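Local coordinates for stage 0 sporulation protein A homolog (PDB 3MJQ) that may act as a regulator of sporulation gene expression, this fragment being its PAS domain, whose own signal and ligand are not established, at residues E9-I14 with A102-L107; N3-I8 with L21-T26; A61-G66 with P98-I103. The protein carries 1 engineered substitution. All blocks are in the same frame, centred on the assembly; numbering follows the deposited sequence.

Contact 1 (E9-I14 with A102-L107)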
ATOM      1  N   GLU A   9       1.427   1.723 -10.519  1.00 81.75           N
ATOM      2  CA  GLU A   9       1.772   3.028 -11.067  1.00 76.68           C
ATOM      3  C   GLU A   9       2.166   4.050  -9.996  1.00 80.81           C
ATOM      4  O   GLU A   9       2.926   4.990 -10.256  1.00 84.81           O
ATOM      5  CB  GLU A   9       0.614   3.584 -11.914  1.00 81.65           C
ATOM      6  CG  GLU A   9       0.090   2.661 -13.038  1.00 97.43           C
ATOM      7  CD  GLU A   9       1.153   2.208 -14.050  1.00107.40           C
ATOM      8  OE1 GLU A   9       2.032   1.397 -13.684  1.00107.41           O
ATOM      9  OE2 GLU A   9       1.104   2.657 -15.223  1.00113.97           O
ATOM     10  N   ASP A  10       1.648   3.873  -8.789  1.00 71.55           N
ATOM     11  CA  ASP A  10       1.977   4.783  -7.705  1.00 65.74           C
ATOM     12  C   ASP A  10       3.378   4.524  -7.167  1.00 65.63           C
ATOM     13  O   ASP A  10       3.852   3.388  -7.139  1.00 69.69           O
ATOM     14  CB  ASP A  10       0.966   4.644  -6.573  1.00 68.67           C
ATOM     15  CG  ASP A  10      -0.334   5.367  -6.858  1.00 76.54           C
ATOM     16  OD1 ASP A  10      -0.647   5.605  -8.045  1.00 84.40           O
ATOM     17  OD2 ASP A  10      -1.054   5.688  -5.886  1.00 72.28           O
HETATM   18  N   MSE A  11       4.026   5.596  -6.722  1.00 74.02           N
HETATM   19  CA  MSE A  11       5.376   5.527  -6.184  1.00 71.85           C
HETATM   20  C   MSE A  11       5.405   4.840  -4.813  1.00 66.21           C
HETATM   21  O   MSE A  11       4.658   5.190  -3.892  1.00 61.07           O
HETATM   22  CB  MSE A  11       5.975   6.934  -6.085  1.00 64.55           C
HETATM   23  CG  MSE A  11       6.126   7.679  -7.401  1.00 69.61           C
HETATM   24 SE   MSE A  11       6.629   9.541  -7.131  0.81 71.61          SE
HETATM   25  CE  MSE A  11       4.851  10.272  -6.740  1.00 45.75           C
ATOM     26  N   ILE A  12       6.272   3.841  -4.701  1.00 59.08           N
ATOM     27  CA  ILE A  12       6.401   3.100  -3.473  1.00 59.38           C
ATOM     28  C   ILE A  12       7.839   3.135  -3.070  1.00 61.38           C
ATOM     29  O   ILE A  12       8.722   2.844  -3.868  1.00 65.29           O
ATOM     30  CB  ILE A  12       5.998   1.626  -3.630  1.00 55.14           C
ATOM     31  CG1 ILE A  12       4.484   1.503  -3.799  1.00 56.05           C
ATOM     32  CG2 ILE A  12       6.460   0.835  -2.406  1.00 57.11           C
ATOM     33  CD1 ILE A  12       4.030   0.098  -4.108  1.00 57.06           C
ATOM     34  N   LEU A  13       8.055   3.494  -1.814  1.00 61.32           N
ATOM     35  CA  LEU A  13       9.383   3.574  -1.243  1.00 64.80           C
ATOM     36  C   LEU A  13       9.320   2.906   0.112  1.00 68.40           C
ATOM     37  O   LEU A  13       8.261   2.847   0.737  1.00 60.50           O
ATOM     38  CB  LEU A  13       9.796   5.035  -1.026  1.00 52.22           C
ATOM     39  CG  LEU A  13       9.796   6.035  -2.184  1.00 62.32           C
ATOM     40  CD1 LEU A  13      10.059   7.432  -1.634  1.00 65.56           C
ATOM     41  CD2 LEU A  13      10.867   5.672  -3.219  1.00 69.49           C
ATOM     42  N   ILE A  14      10.453   2.380   0.544  1.00 65.87           N
ATOM     43  CA  ILE A  14      10.549   1.797   1.865  1.00 67.77           C
ATOM     44  C   ILE A  14      11.710   2.616   2.416  1.00 74.79           C
ATOM     45  O   ILE A  14      12.780   2.641   1.821  1.00 84.29           O
ATOM     46  CB  ILE A  14      10.903   0.287   1.827  1.00 78.78           C
ATOM     47  CG1 ILE A  14       9.656  -0.558   1.579  1.00 72.07           C
ATOM     48  CG2 ILE A  14      11.453  -0.146   3.164  1.00 85.43           C
ATOM     49  CD1 ILE A  14       9.246  -0.656   0.162  1.00 64.57           C
ATOM     50  N   ALA A 102       5.826   3.304   2.204  1.00 63.71           N
ATOM     51  CA  ALA A 102       5.034   4.382   1.650  1.00 57.59           C
ATOM     52  C   ALA A 102       4.582   4.213   0.214  1.00 57.08           C
ATOM     53  O   ALA A 102       5.361   3.839  -0.674  1.00 59.15           O
ATOM     54  CB  ALA A 102       5.805   5.686   1.778  1.00 55.27           C
ATOM     55  N   ILE A 103       3.305   4.511   0.005  1.00 54.58           N
ATOM     56  CA  ILE A 103       2.708   4.463  -1.315  1.00 54.93           C
ATOM     57  C   ILE A 103       2.277   5.915  -1.533  1.00 54.87           C
ATOM     58  O   ILE A 103       1.483   6.472  -0.766  1.00 56.61           O
ATOM     59  CB  ILE A 103       1.511   3.486  -1.358  1.00 55.64           C
ATOM     60  CG1 ILE A 103       1.945   2.138  -0.739  1.00 56.63           C
ATOM     61  CG2 ILE A 103       1.029   3.308  -2.811  1.00 50.87           C
ATOM     62  CD1 ILE A 103       0.897   1.031  -0.771  1.00 46.05           C
ATOM     63  N   ILE A 104       2.840   6.522  -2.573  1.00 62.85           N
ATOM     64  CA  ILE A 104       2.589   7.916  -2.882  1.00 55.95           C
ATOM     65  C   ILE A 104       1.808   8.199  -4.156  1.00 50.96           C
ATOM     66  O   ILE A 104       2.187   7.744  -5.238  1.00 49.14           O
ATOM     67  CB  ILE A 104       3.916   8.639  -2.951  1.00 48.06           C
ATOM     68  CG1 ILE A 104       4.677   8.340  -1.660  1.00 49.75           C
ATOM     69  CG2 ILE A 104       3.704  10.142  -3.129  1.00 51.62           C
ATOM     70  CD1 ILE A 104       6.142   8.614  -1.751  1.00 51.07           C
ATOM     71  N   LYS A 105       0.723   8.970  -4.012  1.00 46.40           N
ATOM     72  CA  LYS A 105      -0.139   9.362  -5.134  1.00 51.45           C
ATOM     73  C   LYS A 105       0.201  10.757  -5.673  1.00 62.46           C
ATOM     74  O   LYS A 105       0.172  11.754  -4.940  1.00 70.08           O
ATOM     75  CB  LYS A 105      -1.617   9.333  -4.726  1.00 56.29           C
ATOM     76  CG  LYS A 105      -2.569   9.713  -5.858  1.00 56.15           C
ATOM     77  CD  LYS A 105      -4.033   9.631  -5.448  1.00 40.97           C
ATOM     78  CE  LYS A 105      -4.927  10.111  -6.573  1.00 47.95           C
ATOM     79  NZ  LYS A 105      -6.304  10.335  -6.091  1.00 55.97           N
ATOM     80  N   ASP A 106       0.537  10.822  -6.955  1.00 65.13           N
ATOM     81  CA  ASP A 106       0.841  12.097  -7.578  1.00 59.66           C
ATOM     82  C   ASP A 106      -0.486  12.848  -7.691  1.00 64.98           C
ATOM     83  O   ASP A 106      -1.397  12.401  -8.383  1.00 68.37           O
ATOM     84  CB  ASP A 106       1.435  11.865  -8.959  1.00 55.61           C
ATOM     85  CG  ASP A 106       1.609  13.142  -9.732  1.00 68.53           C
ATOM     86  OD1 ASP A 106       1.169  14.198  -9.233  1.00 69.37           O
ATOM     87  OD2 ASP A 106       2.178  13.087 -10.841  1.00 75.97           O
ATOM     88  N   LEU A 107      -0.602  13.978  -7.002  1.00 58.83           N
ATOM     89  CA  LEU A 107      -1.838  14.749  -7.057  1.00 55.83           C
ATOM     90  C   LEU A 107      -1.815  15.805  -8.146  1.00 61.40           C
ATOM     91  O   LEU A 107      -2.318  16.901  -7.936  1.00 66.09           O
ATOM     92  CB  LEU A 107      -2.101  15.441  -5.725  1.00 57.25           C
ATOM     93  CG  LEU A 107      -2.160  14.548  -4.493  1.00 55.60           C
ATOM     94  CD1 LEU A 107      -2.615  15.374  -3.310  1.00 37.80           C
ATOM     95  CD2 LEU A 107      -3.103  13.395  -4.730  1.00 52.99           C
TER

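Contact 2 (N3-I8 with L21-T26)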
ATOM      1  N   ASN A   3       8.674  -8.206  -6.721  1.00108.19           N
ATOM      2  CA  ASN A   3       8.656  -7.810  -8.141  1.00 97.10           C
ATOM      3  C   ASN A   3       7.269  -7.271  -8.436  1.00 92.50           C
ATOM      4  O   ASN A   3       7.045  -6.551  -9.413  1.00 89.53           O
ATOM      5  CB  ASN A   3       8.947  -9.017  -9.046  1.00 86.73           C
ATOM      6  N   PHE A   4       6.349  -7.645  -7.556  1.00 82.72           N
ATOM      7  CA  PHE A   4       4.959  -7.233  -7.626  1.00 76.06           C
ATOM      8  C   PHE A   4       4.844  -5.707  -7.629  1.00 91.90           C
ATOM      9  O   PHE A   4       4.468  -5.130  -8.638  1.00 96.51           O
ATOM     10  CB  PHE A   4       4.189  -7.795  -6.432  1.00 69.68           C
ATOM     11  CG  PHE A   4       2.747  -7.380  -6.401  1.00 65.47           C
ATOM     12  CD1 PHE A   4       1.860  -7.823  -7.374  1.00 72.02           C
ATOM     13  CD2 PHE A   4       2.281  -6.524  -5.414  1.00 56.71           C
ATOM     14  CE1 PHE A   4       0.519  -7.414  -7.369  1.00 69.16           C
ATOM     15  CE2 PHE A   4       0.944  -6.103  -5.393  1.00 61.31           C
ATOM     16  CZ  PHE A   4       0.059  -6.548  -6.373  1.00 64.33           C
ATOM     17  N   LEU A   5       5.142  -5.074  -6.486  1.00 90.69           N
ATOM     18  CA  LEU A   5       5.113  -3.612  -6.295  1.00 78.35           C
ATOM     19  C   LEU A   5       5.557  -2.829  -7.532  1.00 66.70           C
ATOM     20  O   LEU A   5       4.996  -1.792  -7.854  1.00 72.84           O
ATOM     21  CB  LEU A   5       6.010  -3.244  -5.116  1.00 76.51           C
ATOM     22  CG  LEU A   5       5.615  -4.019  -3.858  1.00 71.20           C
ATOM     23  CD1 LEU A   5       6.504  -3.584  -2.713  1.00 77.98           C
ATOM     24  CD2 LEU A   5       4.127  -3.805  -3.553  1.00 59.16           C
ATOM     25  N   GLU A   6       6.601  -3.316  -8.187  1.00 61.51           N
ATOM     26  CA  GLU A   6       7.140  -2.735  -9.421  1.00 67.73           C
ATOM     27  C   GLU A   6       5.996  -2.477 -10.423  1.00 70.45           C
ATOM     28  O   GLU A   6       6.065  -1.579 -11.266  1.00 74.66           O
ATOM     29  CB  GLU A   6       8.142  -3.713 -10.039  1.00 67.08           C
ATOM     30  CG  GLU A   6       9.039  -3.058 -11.083  1.00 72.48           C
ATOM     31  CD  GLU A   6       9.970  -1.977 -10.486  1.00 94.49           C
ATOM     32  OE1 GLU A   6      10.427  -2.266  -9.321  1.00 96.39           O
ATOM     33  OE2 GLU A   6      10.222  -0.937 -11.203  1.00109.59           O
ATOM     34  N   THR A   7       4.943  -3.284 -10.324  1.00 67.27           N
ATOM     35  CA  THR A   7       3.778  -3.183 -11.210  1.00 70.26           C
ATOM     36  C   THR A   7       2.657  -2.207 -10.815  1.00 74.19           C
ATOM     37  O   THR A   7       1.594  -2.192 -11.423  1.00 80.93           O
ATOM     38  CB  THR A   7       3.168  -4.572 -11.430  1.00 75.48           C
ATOM     39  OG1 THR A   7       2.598  -5.048 -10.204  1.00 74.80           O
ATOM     40  CG2 THR A   7       4.245  -5.524 -11.908  1.00 72.20           C
ATOM     41  N   ILE A   8       2.903  -1.367  -9.824  1.00 69.14           N
ATOM     42  CA  ILE A   8       1.901  -0.394  -9.408  1.00 67.62           C
ATOM     43  C   ILE A   8       2.344   0.980  -9.905  1.00 75.17           C
ATOM     44  O   ILE A   8       3.511   1.345  -9.774  1.00 70.07           O
ATOM     45  CB  ILE A   8       1.755  -0.432  -7.895  1.00 63.32           C
ATOM     46  CG1 ILE A   8       1.262  -1.829  -7.495  1.00 69.34           C
ATOM     47  CG2 ILE A   8       0.833   0.673  -7.431  1.00 63.03           C
ATOM     48  CD1 ILE A   8       1.036  -2.041  -6.030  1.00 65.47           C
ATOM     49  N   LEU A  21      16.607   5.544   1.518  1.00 83.70           N
ATOM     50  CA  LEU A  21      15.716   4.769   0.668  1.00 75.67           C
ATOM     51  C   LEU A  21      16.109   3.313   0.469  1.00 76.98           C
ATOM     52  O   LEU A  21      16.879   2.985  -0.434  1.00 74.88           O
ATOM     53  CB  LEU A  21      15.574   5.443  -0.701  1.00 76.28           C
ATOM     54  CG  LEU A  21      14.445   6.472  -0.887  1.00 74.08           C
ATOM     55  CD1 LEU A  21      14.532   7.575   0.163  1.00 71.52           C
ATOM     56  CD2 LEU A  21      14.532   7.069  -2.285  1.00 75.24           C
ATOM     57  N   LEU A  22      15.558   2.445   1.310  1.00 80.93           N
ATOM     58  CA  LEU A  22      15.815   1.014   1.230  1.00 83.61           C
ATOM     59  C   LEU A  22      15.273   0.429  -0.080  1.00 81.50           C
ATOM     60  O   LEU A  22      15.947  -0.366  -0.734  1.00 86.37           O
ATOM     61  CB  LEU A  22      15.167   0.312   2.423  1.00 78.52           C
ATOM     62  CG  LEU A  22      15.861   0.422   3.785  1.00 79.11           C
ATOM     63  CD1 LEU A  22      16.607   1.726   3.903  1.00 79.09           C
ATOM     64  CD2 LEU A  22      14.820   0.296   4.880  1.00 67.34           C
ATOM     65  N   TYR A  23      14.061   0.836  -0.459  1.00 80.23           N
ATOM     66  CA  TYR A  23      13.420   0.358  -1.687  1.00 81.62           C
ATOM     67  C   TYR A  23      12.623   1.421  -2.438  1.00 79.91           C
ATOM     68  O   TYR A  23      12.065   2.331  -1.834  1.00 87.24           O
ATOM     69  CB  TYR A  23      12.473  -0.789  -1.373  1.00 89.40           C
ATOM     70  CG  TYR A  23      11.699  -1.246  -2.577  1.00 93.41           C
ATOM     71  CD1 TYR A  23      12.277  -2.082  -3.519  1.00 97.65           C
ATOM     72  CD2 TYR A  23      10.394  -0.821  -2.784  1.00 94.51           C
ATOM     73  CE1 TYR A  23      11.575  -2.488  -4.634  1.00101.73           C
ATOM     74  CE2 TYR A  23       9.680  -1.215  -3.893  1.00 99.67           C
ATOM     75  CZ  TYR A  23      10.275  -2.053  -4.818  1.00104.57           C
ATOM     76  OH  TYR A  23       9.565  -2.475  -5.918  1.00106.30           O
ATOM     77  N   ALA A  24      12.554   1.272  -3.757  1.00 71.54           N
ATOM     78  CA  ALA A  24      11.808   2.194  -4.604  1.00 68.02           C
ATOM     79  C   ALA A  24      11.480   1.471  -5.889  1.00 73.72           C
ATOM     80  O   ALA A  24      12.202   0.565  -6.279  1.00 80.51           O
ATOM     81  CB  ALA A  24      12.629   3.424  -4.899  1.00 49.37           C
ATOM     82  N   ASN A  25      10.399   1.873  -6.546  1.00 73.49           N
ATOM     83  CA  ASN A  25       9.989   1.234  -7.785  1.00 80.74           C
ATOM     84  C   ASN A  25      10.149   2.133  -8.992  1.00 74.28           C
ATOM     85  O   ASN A  25      10.287   3.347  -8.869  1.00 74.18           O
ATOM     86  CB  ASN A  25       8.537   0.750  -7.684  1.00 80.28           C
ATOM     87  CG  ASN A  25       7.542   1.886  -7.441  1.00 83.40           C
ATOM     88  OD1 ASN A  25       7.919   3.049  -7.347  1.00 81.48           O
ATOM     89  ND2 ASN A  25       6.265   1.544  -7.338  1.00 84.81           N
ATOM     90  N   THR A  26      10.124   1.516 -10.164  1.00 78.23           N
ATOM     91  CA  THR A  26      10.292   2.228 -11.434  1.00 83.42           C
ATOM     92  C   THR A  26       9.544   3.575 -11.446  1.00 84.36           C
ATOM     93  O   THR A  26       9.992   4.556 -12.062  1.00 81.33           O
ATOM     94  CB  THR A  26       9.740   1.367 -12.599  1.00 73.72           C
ATOM     95  OG1 THR A  26      10.079   1.932 -13.869  1.00 82.71           O
ATOM     96  CG2 THR A  26       8.212   1.251 -12.450  1.00 65.50           C
TER

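Contact 3 (A61-G66 with P98-I103)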
ATOM      1  N   ALA A  61      10.252  11.997  12.087  1.00 81.70           N
ATOM      2  CA  ALA A  61      10.338  11.512  13.450  1.00 83.11           C
ATOM      3  C   ALA A  61       8.955  11.061  13.917  1.00 88.12           C
ATOM      4  O   ALA A  61       8.804   9.960  14.439  1.00101.34           O
ATOM      5  CB  ALA A  61      10.866  12.605  14.349  1.00 85.58           C
ATOM      6  N   GLU A  62       7.949  11.909  13.723  1.00 82.45           N
ATOM      7  CA  GLU A  62       6.581  11.590  14.122  1.00 88.52           C
ATOM      8  C   GLU A  62       6.051  10.355  13.393  1.00 88.85           C
ATOM      9  O   GLU A  62       5.429   9.485  14.003  1.00 80.67           O
ATOM     10  CB  GLU A  62       5.655  12.761  13.811  1.00 93.06           C
ATOM     11  CG  GLU A  62       6.004  14.063  14.492  1.00101.11           C
ATOM     12  CD  GLU A  62       5.202  15.218  13.923  1.00113.38           C
ATOM     13  OE1 GLU A  62       4.136  14.963  13.318  1.00111.46           O
ATOM     14  OE2 GLU A  62       5.629  16.381  14.082  1.00121.55           O
ATOM     15  N   LEU A  63       6.287  10.296  12.082  1.00 88.52           N
ATOM     16  CA  LEU A  63       5.820   9.182  11.259  1.00 85.75           C
ATOM     17  C   LEU A  63       6.169   7.829  11.841  1.00 91.42           C
ATOM     18  O   LEU A  63       5.353   6.909  11.794  1.00 99.98           O
ATOM     19  CB  LEU A  63       6.377   9.277   9.833  1.00 78.70           C
ATOM     20  CG  LEU A  63       5.918  10.481   9.006  1.00 74.47           C
ATOM     21  CD1 LEU A  63       6.209  10.226   7.529  1.00 73.02           C
ATOM     22  CD2 LEU A  63       4.439  10.721   9.218  1.00 78.71           C
ATOM     23  N   PHE A  64       7.381   7.706  12.377  1.00 84.63           N
ATOM     24  CA  PHE A  64       7.827   6.456  12.984  1.00 92.17           C
ATOM     25  C   PHE A  64       7.137   6.245  14.331  1.00 96.44           C
ATOM     26  O   PHE A  64       6.844   5.115  14.717  1.00 86.39           O
ATOM     27  CB  PHE A  64       9.340   6.482  13.179  1.00 86.69           C
ATOM     28  CG  PHE A  64      10.114   6.072  11.967  1.00 75.40           C
ATOM     29  CD1 PHE A  64      10.340   4.730  11.698  1.00 81.55           C
ATOM     30  CD2 PHE A  64      10.625   7.024  11.098  1.00 58.19           C
ATOM     31  CE1 PHE A  64      11.068   4.341  10.579  1.00 77.71           C
ATOM     32  CE2 PHE A  64      11.354   6.646   9.977  1.00 61.93           C
ATOM     33  CZ  PHE A  64      11.576   5.302   9.717  1.00 71.61           C
ATOM     34  N   ALA A  65       6.883   7.344  15.041  1.00102.55           N
ATOM     35  CA  ALA A  65       6.212   7.294  16.338  1.00104.56           C
ATOM     36  C   ALA A  65       4.798   6.755  16.163  1.00103.74           C
ATOM     37  O   ALA A  65       4.239   6.164  17.080  1.00106.53           O
ATOM     38  CB  ALA A  65       6.164   8.688  16.964  1.00105.30           C
ATOM     39  N   GLY A  66       4.231   6.963  14.978  1.00103.68           N
ATOM     40  CA  GLY A  66       2.887   6.497  14.686  1.00100.30           C
ATOM     41  C   GLY A  66       1.937   7.669  14.583  1.00 99.57           C
ATOM     42  O   GLY A  66       0.751   7.511  14.307  1.00100.91           O
ATOM     43  N   PRO A  98      13.048  -1.172  12.218  1.00109.37           N
ATOM     44  CA  PRO A  98      11.849  -0.367  11.992  1.00104.79           C
ATOM     45  C   PRO A  98      12.049   0.553  10.796  1.00108.71           C
ATOM     46  O   PRO A  98      13.080   1.225  10.675  1.00112.64           O
ATOM     47  CB  PRO A  98      11.711   0.417  13.297  1.00 93.52           C
ATOM     48  CG  PRO A  98      12.406  -0.434  14.301  1.00 94.91           C
ATOM     49  CD  PRO A  98      13.606  -0.901  13.553  1.00 99.98           C
ATOM     50  N   CYS A  99      11.059   0.580   9.910  1.00103.10           N
ATOM     51  CA  CYS A  99      11.107   1.434   8.730  1.00 96.60           C
ATOM     52  C   CYS A  99       9.695   1.813   8.288  1.00 81.54           C
ATOM     53  O   CYS A  99       8.710   1.329   8.844  1.00 75.46           O
ATOM     54  CB  CYS A  99      11.840   0.726   7.591  1.00 96.76           C
ATOM     55  SG  CYS A  99      10.821  -0.397   6.642  1.00 90.71           S
ATOM     56  N   LEU A 100       9.595   2.679   7.287  1.00 75.00           N
ATOM     57  CA  LEU A 100       8.291   3.103   6.799  1.00 71.66           C
ATOM     58  C   LEU A 100       8.012   2.598   5.391  1.00 77.16           C
ATOM     59  O   LEU A 100       8.889   2.615   4.530  1.00 77.18           O
ATOM     60  CB  LEU A 100       8.188   4.628   6.833  1.00 65.04           C
ATOM     61  CG  LEU A 100       7.381   5.288   7.959  1.00 70.49           C
ATOM     62  CD1 LEU A 100       7.367   4.419   9.184  1.00 77.58           C
ATOM     63  CD2 LEU A 100       7.973   6.647   8.282  1.00 72.33           C
ATOM     64  N   PHE A 101       6.788   2.120   5.180  1.00 76.73           N
ATOM     65  CA  PHE A 101       6.358   1.630   3.874  1.00 68.53           C
ATOM     66  C   PHE A 101       5.436   2.705   3.320  1.00 66.93           C
ATOM     67  O   PHE A 101       4.386   2.987   3.886  1.00 67.74           O
ATOM     68  CB  PHE A 101       5.600   0.315   4.002  1.00 65.79           C
ATOM     69  CG  PHE A 101       5.009  -0.164   2.712  1.00 68.99           C
ATOM     70  CD1 PHE A 101       5.810  -0.322   1.587  1.00 68.67           C
ATOM     71  CD2 PHE A 101       3.656  -0.464   2.618  1.00 65.26           C
ATOM     72  CE1 PHE A 101       5.273  -0.772   0.386  1.00 68.07           C
ATOM     73  CE2 PHE A 101       3.114  -0.914   1.422  1.00 64.26           C
ATOM     74  CZ  PHE A 101       3.928  -1.068   0.304  1.00 59.45           C
ATOM     75  N   ALA A 102       5.826   3.304   2.204  1.00 63.71           N
ATOM     76  CA  ALA A 102       5.034   4.382   1.650  1.00 57.59           C
ATOM     77  C   ALA A 102       4.582   4.213   0.214  1.00 57.08           C
ATOM     78  O   ALA A 102       5.361   3.839  -0.674  1.00 59.15           O
ATOM     79  CB  ALA A 102       5.805   5.686   1.778  1.00 55.27           C
ATOM     80  N   ILE A 103       3.305   4.511   0.005  1.00 54.58           N
ATOM     81  CA  ILE A 103       2.708   4.463  -1.315  1.00 54.93           C
ATOM     82  C   ILE A 103       2.277   5.915  -1.533  1.00 54.87           C
ATOM     83  O   ILE A 103       1.483   6.472  -0.766  1.00 56.61           O
ATOM     84  CB  ILE A 103       1.511   3.486  -1.358  1.00 55.64           C
ATOM     85  CG1 ILE A 103       1.945   2.138  -0.739  1.00 56.63           C
ATOM     86  CG2 ILE A 103       1.029   3.308  -2.811  1.00 50.87           C
ATOM     87  CD1 ILE A 103       0.897   1.031  -0.771  1.00 46.05           C
TER

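Contact 1 (E9-I14 with A102-L107)
The carboxylate of Asp10 turns one flat face to the strand of Ile104 and Lys105: Ile104 O stands over Asp10 CG at 3.8 Å, while Asp10 OD2 lies 3.9 Å from Lys105 CB, the two side chains running side by side. That oxygen also receives a weak hydrogen bond from Trp90 NE1 of the second subunit, and Lys105 NZ pairs with Glu69 of that subunit.

From Met11 onward the segments are neighbouring antiparallel strands of the PAS-fold sheet, their axes 4.6 Å apart with an angle of 152° between them. Met11–Ile104 and Leu13–Ala102 are hydrogen-bonded pairs, with Ile12–Ile103 the non-hydrogen-bonded pair between them. Met11 N to Ile104 O is the weak bond of the four, bent to 135° at the hydrogen.

Two different layers result. On the Met11, Leu13, Ala102 and Ile104 face, selenomethionine Met11 bends at its third torsion (-81°), which brings CE to 3.8 Å from Ile104 CG2; Val28 of helix 27-32 covers Met11 and Leu13. On the other face Ile12 and Ile103 lie alongside each other, and Trp90 of the second subunit packs on Ile103. Ile12 CG1 lies 4.0 Å from both CG1 and CG2 of Ile103, and Ile103 CG2 is also 4.0 Å from Asp10 CB.

Contact 2 (N3-I8 with L21-T26)
Tyr23 reaches from the edge strand of the PAS sheet to Leu5 and Glu6 in the N-terminal segment that precedes strand 11-16. It belongs to a classic beta bulge, in which Leu22 and Tyr23 both face Ile14. Tyr23 CB starts toward segment 3-8, and with CG anti to the backbone N (chi1 175°) the ring extends in that direction. Farther out, Tyr23 CE2 meets Leu5 CD1 at 4.1 Å, a methyl that approaches the ring obliquely. At the tip, Tyr23 OH lies 3.7 Å from Leu5 CB and 3.5 Å from Glu6 OE1, too long a separation to be counted as a hydrogen bond.

Next along the chain, Asn25 packs by its CB, which is 3.9 Å from Glu6 OE1. Asn25 ND2 comes 3.6 Å from Leu5 O and 3.7 Å from Ile8 O without bonding to either; its hydrogen bond goes to Asp10 O, and Asn25 OD1 accepts from Ile12 N. The two polar atoms of one amide thus hold the chain at Asp10 and Ile12, where strand 11-16 begins, with the N-terminal segment lying against it.

Segment 3-8 also lies at the interface with the second subunit, where Phe4 meets Phe101 of that subunit with ring planes about 60° apart. A bond from Thr26 N to Glu6 OE2 is indicated, but the oxygen's position is doubtful. Within the turn, Ile8 N donates to Leu5 O at 2.9 Å.

Contact 3 (A61-G66 with P98-I103)
Pro98 opens the strand side of the contact: Pro98 O lies obliquely beside the Phe64 ring, 3.7 Å from Phe64 CE1, and its C=O bond does not point there. At Cys99 it is the backbone that touches: Cys99 CA sits at the edge of the ring, near its plane, while Cys99 CB points away from the helix. Phe64 CG lies anti to the carbonyl carbon (chi1 -84°), which lets the ring come nearer the strand than the direction of its CB suggests.

Leu100 carries most of the packing. Its CD2 lies over one face of the Phe64 ring, 4.0 Å from the centroid and 18° off the normal, which meets the geometry of a CH-pi contact. Leu100 CD1 reaches Phe64 CD1 at 3.9 Å, so both methyls touch the ring. Leu63 CB is nearest to Leu100 CD2 (3.4 Å), with Leu63 CD1 farther off. Ile89 of strand 82-93 touches both leucines.

Phe101 then turns to the other face of the sheet, packing on Ile12, Ile14 and Trp90. The helix ends just past Phe64 in a Schellman motif with Gly66, at positive phi, as its C-prime residue. The axes of helical residues 61-65 and strand residues 98-103 are 9.0 Å apart with 97° between their directions, so the end of helix 53-65 lies across the start of strand 98-106, the helix-on-sheet packing of a PAS domain.

How the contacts relate
Strand 98-106 serves both contact 1 and contact 3, which share Ala102 and Ile103 although their centres lie about 14 Å apart. Contact 3, buried, joins a helix to one sheet face through apolar side chains, with Phe64 also against strand backbone, and without hydrogen bonds. Contact 1 works within the sheet, so backbone bonds dominate and its side chains divide between the two faces. Contact 2, its centre about 9 Å from that of contact 1, is more peripheral and mixed in character; Ile14 N bonded to Tyr23 O and Asn25 bonded to Asp10 couple it to contact 1. All three reach the second subunit, and contacts 2 and 3 barely meet, through Leu22 and Cys99.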